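Local structure of uncharacterized protein MJ0754 (Methanocaldococcus jannaschii, 3Q4N) at residues L115-L120 / N138-S143; G109-D114 / T162-S167; E27-R32 / T56-V61; L21-E26 / N84-E89; E15-G20 / N125-E130. The protein is of unknown function but adopts a ferritin-like four-helix bundle and binds metal, probably at a dinuclear centre within the bundle. One frame throughout, in Å; residues are numbered along the deposited sequence.

Interaction 1 of 5, residues L115-L120 / N138-S143; sequences LDIADL and NLMKGS
Ser143 OG is hydrogen-bonded to Glu113 OE1, one helical turn before Asp116 on the facing helix, and rests beside Asp116 CB at 3.8 Å. The two lie in an antiparallel helix pair of a ferritin-like four-helix bundle: the axes of 115-120 and 138-143 run at 163° to each other and approach to 9.5 Å. No hydrogen bond joins the two segments; Ile117, Leu120, Leu139 and Met140 meet by apolar packing. Ile117 turns its CG2 branch to Met140, reaching CG at 3.7 Å, while its CG1 branch comes to 4.0 Å from Ser143 CB. CG1 stands beside the backbone N (chi1 -50°), which places CG2 on the far side from that nitrogen and within range of the methionine. The two side chains cross at about a right angle. A beta-branched isoleucine suits this place because its two arms meet different turns of the facing helix; a small serine fits beside Ile117 CG1 while its hydroxyl serves Glu113. Leu139 also packs on His57 and Val61 of helix 45-68, so the contact continues into the bundle interior. Leu120 straddles the next turn, with CB 3.9 Å from Met140 SD, CD2 3.8 Å from Leu139 CB, and CD1 resting on the backbone at Met140.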
# COMPACT_ATOMS: atom_id res chain seq x y z
N LEU B 115 -0.99 0.60 -7.64
CA LEU B 115 -1.03 1.41 -6.46
C LEU B 115 -2.28 2.28 -6.45
O LEU B 115 -2.75 2.69 -5.39
CB LEU B 115 0.20 2.29 -6.44
CG LEU B 115 0.39 3.03 -5.12
CD1 LEU B 115 0.01 2.16 -3.93
CD2 LEU B 115 1.84 3.44 -5.00
N ASP B 116 -2.83 2.58 -7.61
CA ASP B 116 -3.96 3.47 -7.60
C ASP B 116 -5.22 2.75 -7.13
O ASP B 116 -5.86 3.21 -6.18
CB ASP B 116 -4.16 4.15 -8.94
CG ASP B 116 -4.42 5.64 -8.80
OD1 ASP B 116 -3.70 6.44 -9.45
OD2 ASP B 116 -5.34 6.02 -8.04
N ILE B 117 -5.56 1.61 -7.73
CA ILE B 117 -6.68 0.81 -7.25
C ILE B 117 -6.52 0.38 -5.76
O ILE B 117 -7.53 0.20 -5.05
CB ILE B 117 -6.85 -0.44 -8.09
CG1 ILE B 117 -6.89 -0.07 -9.56
CG2 ILE B 117 -8.12 -1.16 -7.71
CD1 ILE B 117 -6.63 -1.27 -10.49
N ALA B 118 -5.28 0.22 -5.29
CA ALA B 118 -5.04 -0.23 -3.92
C ALA B 118 -5.46 0.86 -2.94
O ALA B 118 -6.20 0.61 -1.96
CB ALA B 118 -3.56 -0.57 -3.73
N ASP B 119 -5.01 2.07 -3.21
CA ASP B 119 -5.26 3.17 -2.30
C ASP B 119 -6.71 3.61 -2.40
O ASP B 119 -7.35 3.91 -1.41
CB ASP B 119 -4.23 4.27 -2.53
CG ASP B 119 -2.79 3.75 -2.27
OD1 ASP B 119 -2.64 2.58 -1.86
OD2 ASP B 119 -1.79 4.49 -2.48
N LEU B 120 -7.25 3.55 -3.61
CA LEU B 120 -8.67 3.74 -3.79
C LEU B 120 -9.45 2.79 -2.90
O LEU B 120 -10.32 3.24 -2.17
CB LEU B 120 -9.06 3.56 -5.27
CG LEU B 120 -8.76 4.78 -6.17
CD1 LEU B 120 -8.89 4.45 -7.62
CD2 LEU B 120 -9.65 5.98 -5.84
N ASN B 138 -15.85 5.41 -9.20
CA ASN B 138 -15.60 5.77 -10.59
C ASN B 138 -14.12 5.94 -10.94
O ASN B 138 -13.70 5.70 -12.08
CB ASN B 138 -16.35 7.04 -10.91
CG ASN B 138 -17.76 6.76 -11.31
OD1 ASN B 138 -18.69 7.02 -10.54
ND2 ASN B 138 -17.93 6.19 -12.51
N LEU B 139 -13.35 6.37 -9.95
CA LEU B 139 -11.92 6.47 -10.10
C LEU B 139 -11.32 5.08 -10.27
O LEU B 139 -10.51 4.85 -11.19
CB LEU B 139 -11.31 7.28 -8.97
CG LEU B 139 -11.05 8.73 -9.40
CD1 LEU B 139 -12.27 9.42 -9.99
CD2 LEU B 139 -10.48 9.59 -8.30
N MET B 140 -11.74 4.13 -9.43
CA MET B 140 -11.37 2.74 -9.64
C MET B 140 -11.73 2.35 -11.09
O MET B 140 -10.87 1.89 -11.85
CB MET B 140 -12.10 1.84 -8.65
CG MET B 140 -11.23 0.78 -8.03
SD MET B 140 -11.59 0.69 -6.25
CE MET B 140 -12.71 -0.73 -6.14
N LYS B 141 -12.98 2.58 -11.47
CA LYS B 141 -13.47 2.26 -12.80
C LYS B 141 -12.47 2.71 -13.87
O LYS B 141 -11.97 1.87 -14.62
CB LYS B 141 -14.84 2.89 -13.02
CG LYS B 141 -15.48 2.59 -14.37
CD LYS B 141 -16.96 2.25 -14.22
CE LYS B 141 -17.17 1.11 -13.22
NZ LYS B 141 -17.87 -0.06 -13.84
N GLY B 142 -12.17 4.01 -13.90
CA GLY B 142 -11.19 4.58 -14.85
C GLY B 142 -9.82 3.92 -14.74
O GLY B 142 -9.19 3.64 -15.74
N SER B 143 -9.39 3.65 -13.52
CA SER B 143 -8.08 3.05 -13.26
C SER B 143 -7.96 1.61 -13.73
O SER B 143 -6.91 1.20 -14.23
CB SER B 143 -7.71 3.13 -11.77
OG SER B 143 -6.96 4.31 -11.49

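Interaction 2 of 5, residues G109-D114 / T162-S167; sequences GATIED and TPQYIS
Asp114 lays its carboxylate against CB and the CD2 side of Tyr165, its CG 3.7 Å from Tyr165 CD2, with carboxylate and ring planes 64° apart. The same group reads three successive backbone N-H groups of the irregular segment 162-167. Gln164 N meets the syn lone pair of Asp114 OD2 at 2.8 Å. Asp114 OD1 takes two donors: Ile166 N at 3.1 Å, nearly in line with the C-O bond, and Tyr165 N at 3.2 Å, on the syn side but well out of the carboxylate plane. With chi1 at -172° the carboxylate swings out from helix 109-114 to reach the loop. Aspartate suits the place, since a short acidic side chain offers two acceptors to three successive N-H groups of an irregular loop; Tyr161 OH adds a further hydrogen bond to OD2. Gln164 CB sits over the centre of the Tyr165 ring, 3.9 Å above its plane, and the side chain runs out extended, bringing OE1 3.4 Å from Thr111 CG2; that oxygen is hydrogen-bonded to Tyr161 OH. The loop thus lies along helix 102-125, with Tyr165 continuing onto Leu115 and Ala118 and Ile166 onto Ile117, while Pro163 and Ile166 pack on Tyr171 of the short helix 168-175 that follows.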
# COMPACT_ATOMS: atom_id res chain seq x y z
N GLY B 109 3.77 2.47 -15.71
CA GLY B 109 2.36 2.76 -15.91
C GLY B 109 1.53 1.80 -15.09
O GLY B 109 0.89 2.20 -14.11
N ALA B 110 1.57 0.53 -15.48
CA ALA B 110 0.88 -0.54 -14.78
C ALA B 110 0.96 -0.33 -13.29
O ALA B 110 -0.05 -0.48 -12.59
CB ALA B 110 1.47 -1.86 -15.13
N THR B 111 2.15 0.04 -12.83
CA THR B 111 2.46 0.10 -11.40
C THR B 111 1.75 1.23 -10.68
O THR B 111 1.41 1.11 -9.51
CB THR B 111 3.96 0.26 -11.19
OG1 THR B 111 4.68 -0.78 -11.89
CG2 THR B 111 4.29 0.23 -9.70
N ILE B 112 1.55 2.35 -11.37
CA ILE B 112 0.87 3.49 -10.78
C ILE B 112 -0.61 3.13 -10.58
O ILE B 112 -1.24 3.46 -9.56
CB ILE B 112 1.04 4.71 -11.70
CG1 ILE B 112 2.47 5.22 -11.62
CG2 ILE B 112 0.08 5.84 -11.32
CD1 ILE B 112 2.98 5.84 -12.93
N GLU B 113 -1.12 2.41 -11.55
CA GLU B 113 -2.49 1.97 -11.56
C GLU B 113 -2.74 0.86 -10.52
O GLU B 113 -3.82 0.75 -9.94
CB GLU B 113 -2.84 1.54 -12.98
CG GLU B 113 -2.70 2.67 -14.00
CD GLU B 113 -3.74 3.78 -13.81
OE1 GLU B 113 -4.52 3.72 -12.84
OE2 GLU B 113 -3.78 4.73 -14.61
N ASP B 114 -1.71 0.05 -10.29
CA ASP B 114 -1.72 -1.01 -9.28
C ASP B 114 -1.89 -0.34 -7.90
O ASP B 114 -2.80 -0.66 -7.12
CB ASP B 114 -0.40 -1.77 -9.38
CG ASP B 114 -0.36 -3.01 -8.51
OD1 ASP B 114 -1.20 -3.18 -7.59
OD2 ASP B 114 0.56 -3.82 -8.76
N THR B 162 2.93 -8.57 -12.66
CA THR B 162 2.29 -9.12 -11.46
C THR B 162 1.96 -8.03 -10.47
O THR B 162 2.82 -7.21 -10.14
CB THR B 162 3.08 -10.23 -10.76
OG1 THR B 162 4.14 -10.67 -11.61
CG2 THR B 162 2.14 -11.45 -10.42
N PRO B 163 0.71 -8.01 -10.00
CA PRO B 163 0.23 -7.13 -8.96
C PRO B 163 1.19 -7.07 -7.77
O PRO B 163 1.88 -8.05 -7.50
CB PRO B 163 -1.08 -7.80 -8.53
CG PRO B 163 -1.06 -9.16 -9.15
CD PRO B 163 -0.33 -8.95 -10.41
N GLN B 164 1.25 -5.93 -7.09
CA GLN B 164 2.13 -5.77 -5.94
C GLN B 164 1.31 -5.28 -4.78
O GLN B 164 1.67 -5.50 -3.63
CB GLN B 164 3.24 -4.75 -6.24
CG GLN B 164 4.11 -5.11 -7.42
CD GLN B 164 4.95 -3.94 -7.93
OE1 GLN B 164 4.43 -2.95 -8.45
NE2 GLN B 164 6.27 -4.05 -7.81
N TYR B 165 0.21 -4.61 -5.11
CA TYR B 165 -0.60 -3.91 -4.12
C TYR B 165 -2.01 -4.41 -4.11
O TYR B 165 -2.61 -4.50 -3.04
CB TYR B 165 -0.58 -2.42 -4.40
CG TYR B 165 0.83 -1.88 -4.49
CD1 TYR B 165 1.69 -1.97 -3.39
CD2 TYR B 165 1.31 -1.29 -5.66
CE1 TYR B 165 2.99 -1.48 -3.45
CE2 TYR B 165 2.61 -0.80 -5.74
CZ TYR B 165 3.44 -0.90 -4.62
OH TYR B 165 4.74 -0.44 -4.66
N ILE B 166 -2.55 -4.70 -5.29
CA ILE B 166 -3.87 -5.36 -5.36
C ILE B 166 -3.68 -6.88 -5.32
O ILE B 166 -2.56 -7.35 -5.51
CB ILE B 166 -4.69 -4.96 -6.60
CG1 ILE B 166 -3.88 -5.18 -7.87
CG2 ILE B 166 -5.14 -3.52 -6.46
CD1 ILE B 166 -4.71 -5.36 -9.10
N SER B 167 -4.73 -7.64 -5.04
CA SER B 167 -4.59 -9.10 -4.97
C SER B 167 -4.13 -9.65 -6.31
O SER B 167 -4.21 -8.96 -7.33
CB SER B 167 -5.89 -9.76 -4.55
OG SER B 167 -7.02 -9.04 -5.00

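Interaction 3 of 5, residues E27-R32 / T56-V61; sequences EEKLAR and THMDAV
His57 is the first residue of 56-61 to touch the other helix: at its ring edge ND1 donates to Glu28 OE1, modelled at 2.6 Å with carboxylate and imidazole planes 15° apart, although OE1 sits too close to its neighbour and its place is less sure. Met58 follows and fills much of the space between the two helices, which run antiparallel with axes 8.8 Å apart. Its thioether lies over one face of the Arg32 guanidinium, SD 3.3 Å from CZ, and its CE methyl reaches 3.7 Å from Lys29 CD, against the aliphatic stem of the lysine. A bend at chi3 (90°) turns that methyl along the two basic side chains. Methionine suits this slot because it is flexible, apolar and polarisable, while the charged ends bind elsewhere: Arg32 NH1 to Gln55, Lys29 NZ to Asp33 and to the carbonyls of Ser78 and Val81. Were Arg32 replaced by an alanine, Met58 SD would probably lose its flat neighbour and Gln55 OE1 the donor that Arg32 NH1 supplies. Further along, Val61 packs on Leu139 of helix 130-155. Glu28 OE2 lies close to the carboxylate of Asp116, and this gathering of Glu28, Asp116 and His57, with Glu54 and His146 close by, is consistent with a ferritin-like dinuclear metal site.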
# COMPACT_ATOMS: atom_id res chain seq x y z
N GLU B 27 -2.44 12.08 -5.62
CA GLU B 27 -2.10 10.80 -6.19
C GLU B 27 -2.31 10.80 -7.70
O GLU B 27 -1.41 10.38 -8.42
CB GLU B 27 -2.81 9.65 -5.50
CG GLU B 27 -2.04 8.34 -5.63
CD GLU B 27 -2.33 7.34 -4.50
OE1 GLU B 27 -2.76 6.19 -4.81
OE2 GLU B 27 -2.12 7.68 -3.31
N GLU B 28 -3.47 11.31 -8.16
CA GLU B 28 -3.84 11.34 -9.59
C GLU B 28 -2.94 12.28 -10.40
O GLU B 28 -2.74 12.11 -11.61
CB GLU B 28 -5.30 11.77 -9.75
CG GLU B 28 -6.33 10.91 -9.01
CD GLU B 28 -6.59 9.50 -9.63
OE1 GLU B 28 -6.99 9.40 -10.81
OE2 GLU B 28 -6.40 8.48 -8.93
N LYS B 29 -2.41 13.27 -9.72
CA LYS B 29 -1.49 14.18 -10.36
C LYS B 29 -0.15 13.49 -10.62
O LYS B 29 0.45 13.66 -11.69
CB LYS B 29 -1.31 15.44 -9.52
CG LYS B 29 -0.40 16.45 -10.19
CD LYS B 29 -0.39 17.79 -9.50
CE LYS B 29 0.67 18.66 -10.12
NZ LYS B 29 2.02 18.20 -9.73
N LEU B 30 0.30 12.69 -9.66
CA LEU B 30 1.48 11.86 -9.87
C LEU B 30 1.33 11.08 -11.19
O LEU B 30 2.15 11.23 -12.11
CB LEU B 30 1.70 10.90 -8.71
CG LEU B 30 2.75 9.81 -8.91
CD1 LEU B 30 4.10 10.41 -9.33
CD2 LEU B 30 2.89 8.95 -7.65
N ALA B 31 0.29 10.27 -11.25
CA ALA B 31 -0.05 9.52 -12.44
C ALA B 31 0.05 10.43 -13.67
O ALA B 31 0.77 10.12 -14.61
CB ALA B 31 -1.45 8.96 -12.31
N ARG B 32 -0.63 11.56 -13.64
CA ARG B 32 -0.64 12.44 -14.78
C ARG B 32 0.77 12.94 -15.14
O ARG B 32 1.21 12.82 -16.30
CB ARG B 32 -1.64 13.58 -14.58
CG ARG B 32 -1.87 14.39 -15.86
CD ARG B 32 -2.23 15.88 -15.58
NE ARG B 32 -1.21 16.59 -14.81
CZ ARG B 32 -1.39 17.77 -14.22
NH1 ARG B 32 -2.57 18.39 -14.31
NH2 ARG B 32 -0.40 18.33 -13.52
N THR B 56 -8.73 14.54 -16.10
CA THR B 56 -10.11 14.29 -15.68
C THR B 56 -10.16 13.88 -14.21
O THR B 56 -10.73 14.58 -13.39
CB THR B 56 -10.80 13.15 -16.50
OG1 THR B 56 -10.70 13.41 -17.91
CG2 THR B 56 -12.27 12.98 -16.10
N HIS B 57 -9.54 12.75 -13.89
CA HIS B 57 -9.51 12.28 -12.50
C HIS B 57 -9.05 13.38 -11.52
O HIS B 57 -9.56 13.48 -10.40
CB HIS B 57 -8.56 11.08 -12.36
CG HIS B 57 -9.03 9.81 -13.01
ND1 HIS B 57 -8.72 8.56 -12.50
CD2 HIS B 57 -9.76 9.58 -14.13
CE1 HIS B 57 -9.24 7.63 -13.27
NE2 HIS B 57 -9.88 8.22 -14.26
N MET B 58 -8.07 14.19 -11.93
CA MET B 58 -7.63 15.33 -11.13
C MET B 58 -8.83 16.23 -10.85
O MET B 58 -9.17 16.47 -9.68
CB MET B 58 -6.52 16.11 -11.85
CG MET B 58 -5.13 15.70 -11.43
SD MET B 58 -3.84 16.50 -12.36
CE MET B 58 -3.66 17.91 -11.29
N ASP B 59 -9.46 16.70 -11.93
CA ASP B 59 -10.60 17.64 -11.89
C ASP B 59 -11.73 17.12 -10.97
O ASP B 59 -12.20 17.83 -10.08
CB ASP B 59 -11.11 17.95 -13.34
CG ASP B 59 -9.99 18.56 -14.28
OD1 ASP B 59 -8.90 19.00 -13.81
OD2 ASP B 59 -10.19 18.61 -15.52
N ALA B 60 -12.12 15.87 -11.18
CA ALA B 60 -13.21 15.24 -10.43
C ALA B 60 -13.03 15.36 -8.92
O ALA B 60 -13.99 15.52 -8.18
CB ALA B 60 -13.33 13.78 -10.82
N VAL B 61 -11.79 15.28 -8.46
CA VAL B 61 -11.49 15.28 -7.03
C VAL B 61 -11.52 16.72 -6.57
O VAL B 61 -12.06 17.03 -5.51
CB VAL B 61 -10.13 14.59 -6.72
CG1 VAL B 61 -9.85 14.56 -5.23
CG2 VAL B 61 -10.11 13.18 -7.25

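Interaction 4 of 5, residues L21-E26 / N84-E89; sequences LIEMRE and NPKFEE
Phe87 lies across two successive turns of helix 21-26, with the backbone oxygen Glu26 O 4.0 Å above one face, offset toward the rim, and Glu23 CG 4.2 Å from CE2. Its chi1 of -72° aims the ring at helix 21-26, where a large flat side chain can bridge axes that come no nearer than 11.1 Å. The Glu23 side chain crosses the ring at about a right angle, its carboxylate plane 65° from the ring plane, and then runs on extended to Lys86. There Glu23 OE1 forms a salt bridge with Lys86 NZ at 3.0 Å, weak as a hydrogen bond, the two side chains again crossing nearly at a right angle; long, flexible residues suit this more open side, where Lys86 also touches Gln164 of the second subunit. Asn84 puts its CB at the edge of the Phe87 ring, in plane, and caps helix 85-89 through OD1, which accepts a weak bond from Lys86 N. Glu26 OE1 approaches Asn84 CB at 3.8 Å, while its OE2 takes a hydrogen bond from Ser83 N just ahead of the helix. Helix 85-98 so packs nearly parallel, at 22°, on the outside of helix 15-42, as part of the long crossover that joins the two helical hairpins of a ferritin-like bundle.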
# COMPACT_ATOMS: atom_id res chain seq x y z
N LEU B 21 -9.07 12.48 0.52
CA LEU B 21 -9.26 13.51 -0.49
C LEU B 21 -7.96 14.25 -0.87
O LEU B 21 -7.57 14.23 -2.04
CB LEU B 21 -10.34 14.49 -0.01
CG LEU B 21 -11.83 14.14 -0.20
CD1 LEU B 21 -12.66 15.43 -0.23
CD2 LEU B 21 -12.14 13.31 -1.46
N ILE B 22 -7.28 14.87 0.11
CA ILE B 22 -6.00 15.54 -0.14
C ILE B 22 -5.04 14.59 -0.87
O ILE B 22 -4.42 14.97 -1.87
CB ILE B 22 -5.30 16.03 1.17
CG1 ILE B 22 -6.00 17.25 1.75
CG2 ILE B 22 -3.89 16.46 0.90
CD1 ILE B 22 -6.70 16.99 3.04
N GLU B 23 -4.94 13.37 -0.38
CA GLU B 23 -3.90 12.46 -0.84
C GLU B 23 -4.19 12.02 -2.26
O GLU B 23 -3.29 11.96 -3.11
CB GLU B 23 -3.79 11.26 0.08
CG GLU B 23 -2.37 10.73 0.24
CD GLU B 23 -2.32 9.44 1.07
OE1 GLU B 23 -1.72 9.47 2.18
OE2 GLU B 23 -2.91 8.42 0.61
N MET B 24 -5.47 11.73 -2.49
CA MET B 24 -5.94 11.26 -3.77
C MET B 24 -5.84 12.34 -4.84
O MET B 24 -5.56 12.04 -5.99
CB MET B 24 -7.36 10.79 -3.65
CG MET B 24 -7.49 9.39 -3.04
SD MET B 24 -6.40 8.13 -3.73
CE MET B 24 -6.71 8.14 -5.47
N ARG B 25 -6.06 13.59 -4.44
CA ARG B 25 -5.90 14.72 -5.35
C ARG B 25 -4.48 14.73 -5.87
O ARG B 25 -4.25 14.87 -7.07
CB ARG B 25 -6.21 16.04 -4.63
CG ARG B 25 -5.81 17.32 -5.40
CD ARG B 25 -6.84 17.70 -6.48
NE ARG B 25 -6.49 18.94 -7.19
CZ ARG B 25 -6.82 19.19 -8.46
NH1 ARG B 25 -7.51 18.30 -9.17
NH2 ARG B 25 -6.45 20.32 -9.03
N GLU B 26 -3.51 14.57 -4.97
CA GLU B 26 -2.14 14.49 -5.41
C GLU B 26 -1.74 13.14 -5.99
O GLU B 26 -0.80 13.07 -6.79
CB GLU B 26 -1.17 14.93 -4.33
CG GLU B 26 -0.38 16.15 -4.75
CD GLU B 26 0.09 16.99 -3.59
OE1 GLU B 26 0.04 16.51 -2.42
OE2 GLU B 26 0.51 18.15 -3.86
N ASN B 84 2.96 16.95 -0.51
CA ASN B 84 3.39 15.75 0.17
C ASN B 84 4.60 15.08 -0.51
O ASN B 84 4.47 14.54 -1.61
CB ASN B 84 2.21 14.79 0.25
CG ASN B 84 2.55 13.54 1.01
OD1 ASN B 84 3.54 13.48 1.74
ND2 ASN B 84 1.72 12.53 0.84
N PRO B 85 5.77 15.11 0.17
CA PRO B 85 7.03 14.64 -0.43
C PRO B 85 6.98 13.17 -0.83
O PRO B 85 7.70 12.74 -1.72
CB PRO B 85 8.05 14.86 0.69
CG PRO B 85 7.44 15.89 1.56
CD PRO B 85 5.98 15.57 1.55
N LYS B 86 6.10 12.42 -0.17
CA LYS B 86 5.79 11.06 -0.55
C LYS B 86 5.67 10.96 -2.06
O LYS B 86 6.01 9.95 -2.65
CB LYS B 86 4.46 10.67 0.10
CG LYS B 86 3.90 9.32 -0.32
CD LYS B 86 3.16 8.66 0.83
CE LYS B 86 1.89 7.99 0.33
NZ LYS B 86 0.79 8.13 1.36
N PHE B 87 5.22 12.05 -2.66
CA PHE B 87 4.97 12.06 -4.08
C PHE B 87 6.09 12.58 -4.92
O PHE B 87 6.31 12.08 -6.03
CB PHE B 87 3.71 12.81 -4.37
CG PHE B 87 2.50 12.08 -3.94
CD1 PHE B 87 2.04 11.00 -4.69
CD2 PHE B 87 1.85 12.42 -2.77
CE1 PHE B 87 0.93 10.28 -4.29
CE2 PHE B 87 0.73 11.72 -2.36
CZ PHE B 87 0.27 10.64 -3.12
N GLU B 88 6.80 13.60 -4.42
CA GLU B 88 7.99 14.09 -5.09
C GLU B 88 8.89 12.87 -5.28
O GLU B 88 9.43 12.64 -6.36
CB GLU B 88 8.70 15.18 -4.25
CG GLU B 88 9.56 16.15 -5.07
CD GLU B 88 9.17 17.62 -4.83
OE1 GLU B 88 9.26 18.08 -3.67
OE2 GLU B 88 8.79 18.32 -5.81
N GLU B 89 8.98 12.07 -4.21
CA GLU B 89 9.83 10.91 -4.17
C GLU B 89 9.27 9.94 -5.14
O GLU B 89 9.93 9.54 -6.09
CB GLU B 89 9.83 10.26 -2.79
CG GLU B 89 10.80 10.88 -1.79
CD GLU B 89 10.63 10.24 -0.41
OE1 GLU B 89 10.78 9.00 -0.31
OE2 GLU B 89 10.33 10.99 0.56

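Interaction 5 of 5, residues E15-G20 / N125-E130; sequences EEEKEG and NKTDNE
The carboxylate of Glu17 and the amide of Asn129 are turned 69° against each other, so they do not stack; the carboxylate instead points OE2 at Asn129 CB and at the Thr127 hydroxyl beside it. Thr127 OG1 donates to Glu17 OE2, a bond modelled very short at 2.5 Å, so its exact length is uncertain. Asn129 N adds a weak bond to the same oxygen at 3.2 Å. Glu17 reaches across because its chain is extended beyond CG, and its CG lies 3.8 Å from Thr127 CB, so carbon packs on carbon as well; OE1 has a hydrogen bond of its own just outside the segment. Thr127 OG1 is placed opposite the backbone N (chi1 -175°), which lets it give its proton to the glutamate and still accept from Asn129 N at 2.8 Å, nearly straight at 172°. Threonine suits the spot as both donor and acceptor. With an alanine in place of Glu17, the Thr127 hydroxyl would probably lose its acceptor and Asn129 N a weak second acceptor. Alongside, the Glu16 and Lys126 side chains cross at about a right angle, Glu16 CG 4.1 Å from Lys126 CD, close to the second subunit, whose Ser167 packs on Lys126 and whose Lys168 and Glu169 amides bind Glu19. Asn129 OD1 receives Ile132 N, a cap for which a short amide side chain is well suited. An ST turn at Thr127 thus runs into the Asn129 N-cap that starts helix 130-155, in the short connection from helix 102-125.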
# COMPACT_ATOMS: atom_id res chain seq x y z
N GLU B 15 -12.07 13.59 9.46
CA GLU B 15 -10.66 13.93 9.34
C GLU B 15 -9.86 13.08 8.39
O GLU B 15 -9.25 13.63 7.48
CB GLU B 15 -9.99 14.01 10.71
CG GLU B 15 -9.87 15.42 11.22
CD GLU B 15 -10.77 16.40 10.46
OE1 GLU B 15 -12.02 16.24 10.47
OE2 GLU B 15 -10.23 17.33 9.84
N GLU B 16 -9.86 11.75 8.57
CA GLU B 16 -9.23 10.89 7.57
C GLU B 16 -9.97 10.92 6.22
O GLU B 16 -9.32 10.91 5.19
CB GLU B 16 -8.82 9.47 8.05
CG GLU B 16 -9.90 8.58 8.63
CD GLU B 16 -10.28 8.97 10.08
OE1 GLU B 16 -10.63 10.17 10.33
OE2 GLU B 16 -10.25 8.08 10.97
N GLU B 17 -11.30 11.04 6.22
CA GLU B 17 -12.04 11.35 4.98
C GLU B 17 -11.43 12.58 4.28
O GLU B 17 -11.18 12.54 3.07
CB GLU B 17 -13.54 11.62 5.25
CG GLU B 17 -14.46 10.38 5.36
CD GLU B 17 -15.93 10.74 5.71
OE1 GLU B 17 -16.17 11.66 6.52
OE2 GLU B 17 -16.86 10.08 5.18
N LYS B 18 -11.20 13.66 5.04
CA LYS B 18 -10.49 14.86 4.57
C LYS B 18 -9.13 14.46 4.03
O LYS B 18 -8.81 14.74 2.87
CB LYS B 18 -10.26 15.89 5.69
CG LYS B 18 -11.41 16.85 5.96
CD LYS B 18 -10.95 18.11 6.74
CE LYS B 18 -12.03 18.67 7.70
NZ LYS B 18 -13.36 19.03 7.09
N GLU B 19 -8.36 13.80 4.88
CA GLU B 19 -6.98 13.40 4.57
C GLU B 19 -6.85 12.62 3.27
O GLU B 19 -5.90 12.83 2.51
CB GLU B 19 -6.39 12.59 5.71
CG GLU B 19 -5.04 12.01 5.38
CD GLU B 19 -4.45 11.14 6.50
OE1 GLU B 19 -3.47 10.42 6.17
OE2 GLU B 19 -4.95 11.16 7.67
N GLY B 20 -7.80 11.72 3.04
CA GLY B 20 -7.83 10.90 1.83
C GLY B 20 -7.96 11.74 0.58
O GLY B 20 -7.08 11.73 -0.30
N ASN B 125 -12.81 2.05 1.75
CA ASN B 125 -13.04 1.28 2.98
C ASN B 125 -13.06 2.12 4.25
O ASN B 125 -13.72 1.77 5.22
CB ASN B 125 -11.99 0.17 3.08
CG ASN B 125 -12.31 -1.01 2.18
OD1 ASN B 125 -11.69 -1.20 1.13
ND2 ASN B 125 -13.31 -1.80 2.57
N LYS B 126 -12.33 3.23 4.22
CA LYS B 126 -12.30 4.14 5.35
C LYS B 126 -13.39 5.22 5.32
O LYS B 126 -13.20 6.28 5.93
CB LYS B 126 -10.93 4.81 5.42
CG LYS B 126 -9.85 3.99 6.08
CD LYS B 126 -9.15 4.85 7.14
CE LYS B 126 -7.66 4.96 6.87
NZ LYS B 126 -7.14 3.65 6.38
N THR B 127 -14.53 4.98 4.65
CA THR B 127 -15.62 5.99 4.60
C THR B 127 -17.07 5.56 4.29
O THR B 127 -17.31 4.64 3.50
CB THR B 127 -15.31 7.15 3.60
OG1 THR B 127 -16.36 8.13 3.70
CG2 THR B 127 -15.22 6.66 2.13
N ASP B 128 -18.02 6.30 4.87
CA ASP B 128 -19.41 6.21 4.41
C ASP B 128 -20.01 7.56 3.99
O ASP B 128 -21.22 7.74 4.05
CB ASP B 128 -20.34 5.52 5.44
CG ASP B 128 -19.62 4.47 6.28
OD1 ASP B 128 -19.14 3.43 5.74
OD2 ASP B 128 -19.55 4.69 7.52
N ASN B 129 -19.18 8.50 3.55
CA ASN B 129 -19.72 9.68 2.87
C ASN B 129 -20.14 9.29 1.46
O ASN B 129 -19.29 9.10 0.59
CB ASN B 129 -18.69 10.82 2.83
CG ASN B 129 -19.17 12.04 2.08
OD1 ASN B 129 -19.70 11.95 0.97
ND2 ASN B 129 -18.96 13.22 2.67
N GLU B 130 -21.44 9.16 1.22
CA GLU B 130 -21.93 8.64 -0.06
C GLU B 130 -21.46 9.40 -1.35
O GLU B 130 -21.44 8.81 -2.43
CB GLU B 130 -23.45 8.45 -0.01
CG GLU B 130 -23.97 7.36 -0.97
CD GLU B 130 -23.59 5.94 -0.53
OE1 GLU B 130 -24.20 5.44 0.44
OE2 GLU B 130 -22.69 5.32 -1.17

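How the interactions relate
Along the chain interaction 3 closes first, then 4, 5, 1 and 2. Interaction 3, between helices 15-42 and 45-68, and interaction 1, between helices 102-125 and 130-155, are the two antiparallel hairpins of the bundle. Their centres lie about 11 Å apart, and they meet where Asp116 and Glu28 bring carboxylates close together in the interior. Interactions 3, 4 and 5 share helix 15-42, interaction 4 adding the crossover helix 85-98 and interaction 5 the turn near one end of the bundle. Interactions 1 and 2 share helix 102-125, their centres about 10 Å apart. Helices 15-42 and 102-125 thus serve both the interior and, through interactions 2 and 5, contacts near the second subunit, which Lys86 of interaction 4 also touches.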